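Local coordinates for protein A52 (Vaccinia virus, PDB 2VVW), which adopts a Bcl-2-like fold and targets host toll-like receptor signalling, binding IRAK2 to inhibit NF-kappaB and TRAF6 to activate p38, at residues M21-R32 with Y41-D52. Sequence-based numbering, arbitrary orientation.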
loop_
_atom_site.group_PDB
_atom_site.type_symbol
_atom_site.label_atom_id
_atom_site.label_comp_id
_atom_site.label_asym_id
_atom_site.label_seq_id
_atom_site.Cartn_x
_atom_site.Cartn_y
_atom_site.Cartn_z
ATOM N N MET A 21 13.187 -7.993 -4.436
ATOM C CA MET A 21 12.067 -8.840 -4.865
ATOM C C MET A 21 10.868 -8.795 -3.885
ATOM O O MET A 21 9.730 -8.662 -4.307
ATOM C CB MET A 21 12.558 -10.281 -5.116
ATOM C CG MET A 21 11.675 -11.085 -6.048
ATOM S SD MET A 21 11.606 -10.350 -7.696
ATOM C CE MET A 21 9.825 -10.248 -7.948
ATOM N N PHE A 22 11.114 -8.827 -2.581
ATOM C CA PHE A 22 9.981 -8.804 -1.647
ATOM C C PHE A 22 9.204 -7.474 -1.676
ATOM O O PHE A 22 7.972 -7.467 -1.641
ATOM C CB PHE A 22 10.395 -9.139 -0.214
ATOM C CG PHE A 22 9.208 -9.439 0.675
ATOM C CD1 PHE A 22 8.553 -10.662 0.590
ATOM C CD2 PHE A 22 8.707 -8.472 1.546
ATOM C CE1 PHE A 22 7.442 -10.929 1.388
ATOM C CE2 PHE A 22 7.588 -8.738 2.347
ATOM C CZ PHE A 22 6.958 -9.952 2.258
ATOM N N THR A 23 9.916 -6.355 -1.785
ATOM C CA THR A 23 9.258 -5.049 -1.920
ATOM C C THR A 23 8.414 -4.971 -3.181
ATOM O O THR A 23 7.317 -4.421 -3.166
ATOM C CB THR A 23 10.254 -3.920 -1.943
ATOM O OG1 THR A 23 11.091 -4.018 -0.792
ATOM C CG2 THR A 23 9.532 -2.560 -1.939
ATOM N N ILE A 24 8.943 -5.510 -4.277
ATOM C CA ILE A 24 8.220 -5.551 -5.532
ATOM C C ILE A 24 6.912 -6.307 -5.366
ATOM O O ILE A 24 5.840 -5.847 -5.817
ATOM C CB ILE A 24 9.083 -6.189 -6.666
ATOM C CG1 ILE A 24 10.219 -5.228 -7.088
ATOM C CG2 ILE A 24 8.242 -6.520 -7.852
ATOM C CD1 ILE A 24 11.297 -5.888 -7.960
ATOM N N LEU A 25 6.982 -7.469 -4.721
ATOM C CA LEU A 25 5.793 -8.268 -4.496
ATOM C C LEU A 25 4.815 -7.602 -3.517
ATOM O O LEU A 25 3.608 -7.671 -3.717
ATOM C CB LEU A 25 6.151 -9.694 -4.046
ATOM C CG LEU A 25 6.911 -10.577 -5.053
ATOM C CD1 LEU A 25 7.351 -11.864 -4.399
ATOM C CD2 LEU A 25 6.060 -10.862 -6.254
ATOM N N GLU A 26 5.325 -6.938 -2.486
ATOM C CA GLU A 26 4.466 -6.168 -1.562
ATOM C C GLU A 26 3.641 -5.163 -2.338
ATOM O O GLU A 26 2.439 -5.097 -2.161
ATOM C CB GLU A 26 5.259 -5.410 -0.495
ATOM C CG GLU A 26 5.843 -6.237 0.630
ATOM C CD GLU A 26 6.581 -5.384 1.685
ATOM O OE1 GLU A 26 6.246 -5.501 2.889
ATOM O OE2 GLU A 26 7.479 -4.590 1.310
ATOM N N GLU A 27 4.299 -4.385 -3.193
ATOM C CA GLU A 27 3.620 -3.348 -3.962
ATOM C C GLU A 27 2.691 -3.941 -4.999
ATOM O O GLU A 27 1.621 -3.390 -5.259
ATOM C CB GLU A 27 4.634 -2.391 -4.607
ATOM C CG GLU A 27 5.347 -1.524 -3.583
ATOM C CD GLU A 27 5.929 -0.230 -4.120
ATOM O OE1 GLU A 27 5.763 0.098 -5.326
ATOM O OE2 GLU A 27 6.574 0.466 -3.298
ATOM N N TYR A 28 3.097 -5.057 -5.606
ATOM C CA TYR A 28 2.242 -5.768 -6.568
ATOM C C TYR A 28 0.911 -6.208 -5.940
ATOM O O TYR A 28 -0.175 -5.934 -6.450
ATOM C CB TYR A 28 2.987 -6.992 -7.102
ATOM C CG TYR A 28 2.178 -7.824 -8.057
ATOM C CD1 TYR A 28 1.884 -7.348 -9.345
ATOM C CD2 TYR A 28 1.682 -9.068 -7.681
ATOM C CE1 TYR A 28 1.143 -8.086 -10.227
ATOM C CE2 TYR A 28 0.936 -9.827 -8.569
ATOM C CZ TYR A 28 0.664 -9.328 -9.843
ATOM O OH TYR A 28 -0.073 -10.071 -10.734
ATOM N N PHE A 29 0.995 -6.878 -4.807
ATOM C CA PHE A 29 -0.216 -7.284 -4.104
ATOM C C PHE A 29 -1.031 -6.121 -3.558
ATOM O O PHE A 29 -2.262 -6.158 -3.614
ATOM C CB PHE A 29 0.099 -8.329 -3.037
ATOM C CG PHE A 29 0.539 -9.641 -3.618
ATOM C CD1 PHE A 29 -0.281 -10.346 -4.477
ATOM C CD2 PHE A 29 1.774 -10.167 -3.323
ATOM C CE1 PHE A 29 0.128 -11.555 -5.015
ATOM C CE2 PHE A 29 2.182 -11.369 -3.868
ATOM C CZ PHE A 29 1.369 -12.055 -4.708
ATOM N N MET A 30 -0.359 -5.062 -3.116
ATOM C CA MET A 30 -1.051 -3.862 -2.652
ATOM C C MET A 30 -1.830 -3.252 -3.799
ATOM O O MET A 30 -3.017 -3.020 -3.680
ATOM C CB MET A 30 -0.040 -2.851 -2.119
ATOM C CG MET A 30 -0.584 -1.499 -1.752
ATOM S SD MET A 30 0.763 -0.368 -1.368
ATOM C CE MET A 30 1.403 0.022 -3.022
ATOM N N TYR A 31 -1.159 -3.023 -4.921
ATOM C CA TYR A 31 -1.807 -2.320 -6.031
ATOM C C TYR A 31 -2.894 -3.164 -6.719
ATOM O O TYR A 31 -3.974 -2.647 -7.070
ATOM C CB TYR A 31 -0.770 -1.844 -7.047
ATOM C CG TYR A 31 -0.024 -0.581 -6.662
ATOM C CD1 TYR A 31 -0.704 0.624 -6.477
ATOM C CD2 TYR A 31 1.375 -0.577 -6.511
ATOM C CE1 TYR A 31 -0.041 1.797 -6.125
ATOM C CE2 TYR A 31 2.061 0.621 -6.172
ATOM C CZ TYR A 31 1.346 1.786 -5.968
ATOM O OH TYR A 31 1.991 2.960 -5.662
ATOM N N ARG A 32 -2.608 -4.446 -6.941
ATOM C CA ARG A 32 -3.589 -5.337 -7.537
ATOM C C ARG A 32 -4.756 -5.573 -6.569
ATOM O O ARG A 32 -5.930 -5.522 -6.958
ATOM C CB ARG A 32 -2.950 -6.658 -7.949
ATOM C CG ARG A 32 -3.928 -7.604 -8.633
ATOM C CD ARG A 32 -3.213 -8.707 -9.401
ATOM N NE ARG A 32 -4.170 -9.699 -9.894
ATOM C CZ ARG A 32 -3.916 -10.586 -10.849
ATOM N NH1 ARG A 32 -2.742 -10.614 -11.448
ATOM N NH2 ARG A 32 -4.863 -11.438 -11.223
ATOM N N TYR A 41 -0.099 -0.760 -15.853
ATOM C CA TYR A 41 1.043 -1.373 -15.159
ATOM C C TYR A 41 2.280 -1.230 -16.035
ATOM O O TYR A 41 2.178 -1.206 -17.264
ATOM C CB TYR A 41 0.825 -2.884 -14.982
ATOM C CG TYR A 41 -0.065 -3.364 -13.848
ATOM C CD1 TYR A 41 -0.775 -2.484 -13.033
ATOM C CD2 TYR A 41 -0.230 -4.740 -13.627
ATOM C CE1 TYR A 41 -1.602 -2.966 -12.006
ATOM C CE2 TYR A 41 -1.049 -5.227 -12.609
ATOM C CZ TYR A 41 -1.737 -4.339 -11.804
ATOM O OH TYR A 41 -2.552 -4.826 -10.804
ATOM N N GLY A 42 3.458 -1.216 -15.416
ATOM C CA GLY A 42 4.711 -1.242 -16.165
ATOM C C GLY A 42 5.030 -2.645 -16.638
ATOM O O GLY A 42 4.241 -3.581 -16.436
ATOM N N ARG A 43 6.186 -2.797 -17.278
ATOM C CA ARG A 43 6.613 -4.095 -17.780
ATOM C C ARG A 43 6.878 -5.077 -16.642
ATOM O O ARG A 43 6.661 -6.281 -16.784
ATOM C CB ARG A 43 7.862 -3.947 -18.647
ATOM C CG ARG A 43 7.572 -3.249 -19.959
ATOM C CD ARG A 43 8.620 -3.535 -21.007
ATOM N NE ARG A 43 9.569 -2.441 -21.159
ATOM C CZ ARG A 43 9.304 -1.285 -21.770
ATOM N NH1 ARG A 43 8.098 -1.043 -22.284
ATOM N NH2 ARG A 43 10.253 -0.354 -21.854
ATOM N N LEU A 44 7.339 -4.572 -15.508
ATOM C CA LEU A 44 7.655 -5.460 -14.391
ATOM C C LEU A 44 6.406 -6.177 -13.860
ATOM O O LEU A 44 6.368 -7.398 -13.805
ATOM C CB LEU A 44 8.351 -4.690 -13.272
ATOM C CG LEU A 44 8.598 -5.474 -11.983
ATOM C CD1 LEU A 44 9.407 -6.730 -12.265
ATOM C CD2 LEU A 44 9.281 -4.570 -10.944
ATOM N N PHE A 45 5.409 -5.416 -13.432
ATOM C CA PHE A 45 4.123 -5.978 -13.004
ATOM C C PHE A 45 3.457 -6.790 -14.118
ATOM O O PHE A 45 2.854 -7.816 -13.844
ATOM C CB PHE A 45 3.148 -4.868 -12.546
ATOM C CG PHE A 45 3.399 -4.351 -11.130
ATOM C CD1 PHE A 45 4.549 -4.661 -10.436
ATOM C CD2 PHE A 45 2.467 -3.525 -10.524
ATOM C CE1 PHE A 45 4.751 -4.166 -9.158
ATOM C CE2 PHE A 45 2.654 -3.040 -9.243
ATOM C CZ PHE A 45 3.807 -3.349 -8.570
ATOM N N ASN A 46 3.561 -6.334 -15.362
ATOM C CA ASN A 46 2.985 -7.109 -16.473
ATOM C C ASN A 46 3.612 -8.520 -16.620
ATOM O O ASN A 46 2.923 -9.472 -17.002
ATOM C CB ASN A 46 3.026 -6.323 -17.792
ATOM C CG ASN A 46 1.869 -5.325 -17.928
ATOM O OD1 ASN A 46 0.800 -5.479 -17.320
ATOM N ND2 ASN A 46 2.080 -4.301 -18.740
ATOM N N GLU A 47 4.893 -8.666 -16.287
ATOM C CA GLU A 47 5.520 -9.997 -16.257
ATOM C C GLU A 47 5.018 -10.834 -15.086
ATOM O O GLU A 47 4.744 -12.038 -15.243
ATOM C CB GLU A 47 7.051 -9.905 -16.188
ATOM C CG GLU A 47 7.693 -9.455 -17.474
ATOM C CD GLU A 47 7.354 -10.359 -18.656
ATOM O OE1 GLU A 47 7.429 -11.594 -18.500
ATOM O OE2 GLU A 47 7.018 -9.831 -19.737
ATOM N N ILE A 48 4.900 -10.205 -13.922
ATOM C CA ILE A 48 4.436 -10.905 -12.739
ATOM C C ILE A 48 2.998 -11.385 -12.965
ATOM O O ILE A 48 2.636 -12.486 -12.557
ATOM C CB ILE A 48 4.554 -10.059 -11.468
ATOM C CG1 ILE A 48 6.031 -9.738 -11.179
ATOM C CG2 ILE A 48 3.954 -10.814 -10.269
ATOM C CD1 ILE A 48 6.227 -8.746 -10.109
ATOM N N LYS A 49 2.203 -10.573 -13.659
ATOM C CA LYS A 49 0.822 -10.919 -13.995
ATOM C C LYS A 49 0.724 -12.208 -14.826
ATOM O O LYS A 49 -0.249 -12.960 -14.718
ATOM C CB LYS A 49 0.166 -9.742 -14.717
ATOM C CG LYS A 49 -1.292 -9.975 -15.068
ATOM C CD LYS A 49 -2.101 -8.679 -15.229
ATOM C CE LYS A 49 -1.825 -7.956 -16.522
ATOM N NZ LYS A 49 -3.032 -7.179 -16.978
ATOM N N LYS A 50 1.743 -12.483 -15.635
ATOM C CA LYS A 50 1.783 -13.720 -16.394
ATOM C C LYS A 50 1.846 -14.964 -15.493
ATOM O O LYS A 50 1.516 -16.053 -15.948
ATOM C CB LYS A 50 2.937 -13.700 -17.407
ATOM C CG LYS A 50 2.796 -12.622 -18.454
ATOM C CD LYS A 50 3.925 -12.679 -19.459
ATOM C CE LYS A 50 3.861 -11.503 -20.425
ATOM N NZ LYS A 50 4.992 -11.531 -21.387
ATOM N N PHE A 51 2.262 -14.812 -14.232
ATOM C CA PHE A 51 2.288 -15.921 -13.277
ATOM C C PHE A 51 0.910 -16.529 -12.998
ATOM O O PHE A 51 0.825 -17.624 -12.441
ATOM C CB PHE A 51 2.894 -15.511 -11.923
ATOM C CG PHE A 51 4.359 -15.115 -11.967
ATOM C CD1 PHE A 51 5.106 -15.143 -13.135
ATOM C CD2 PHE A 51 4.986 -14.717 -10.794
ATOM C CE1 PHE A 51 6.446 -14.782 -13.131
ATOM C CE2 PHE A 51 6.337 -14.367 -10.777
ATOM C CZ PHE A 51 7.067 -14.403 -11.949
ATOM N N ASP A 52 -0.158 -15.822 -13.371
ATOM C CA ASP A 52 -1.523 -16.317 -13.188
ATOM C C ASP A 52 -1.773 -17.603 -13.969
ATOM O O ASP A 52 -2.488 -18.471 -13.503
ATOM C CB ASP A 52 -2.553 -15.258 -13.611
ATOM C CG ASP A 52 -2.548 -14.016 -12.711
ATOM O OD1 ASP A 52 -1.749 -13.908 -11.747
ATOM O OD2 ASP A 52 -3.368 -13.134 -12.998
HETATM O O HOH W 1 0.396 -12.712 -10.775
#
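Tyr28 reaches from helix 21-32 between Phe45 and Ile48 of helix 43-49: Phe45 takes its base and CD1 edge, Ile48 one face, and a polar group with Arg32 and a water its tip. With CG anti to the backbone N (chi1 178°) and beside the carbonyl carbon, the ring is carried across to both residues. Tyr28 CB lies over the Phe45 ring, a CH-pi contact 4.2 Å from the ring centroid. Next, CD1 turns the tyrosine edge onto that same phenylalanine face, 3.8 Å from Phe45 CG, in a T-shaped pair with planes at 81°. One face of the Tyr28 ring carries CG2 of Ile48, centred 3.6 Å from the ring centroid; a beta-branched residue suits this place because its methyl sits close to the backbone. Phe45, flat and apolar, is a knob in the hole formed by Ile24, Glu27, Tyr28 and Tyr31. The two helices cross at -80° within the all-helical Bcl-2-like fold, whose helix 96-115 packs on Asp52 through Ala107. At the tip, the Tyr28 OH accepts from Arg32 NH1 at 2.8 Å and donates to a water, which in turn donates to Ile48 O and Asp52 OD1. Tyrosine suits the site because its ring packs against apolar neighbours while its hydroxyl both accepts and donates. Arg32, extended from CG to NE, also directs NH1 and NH2 end-on to the syn side of Asp52 OD2 (NH2 at 2.9 Å), a salt bridge, while NH2 has a second carboxylate partner in Asp111.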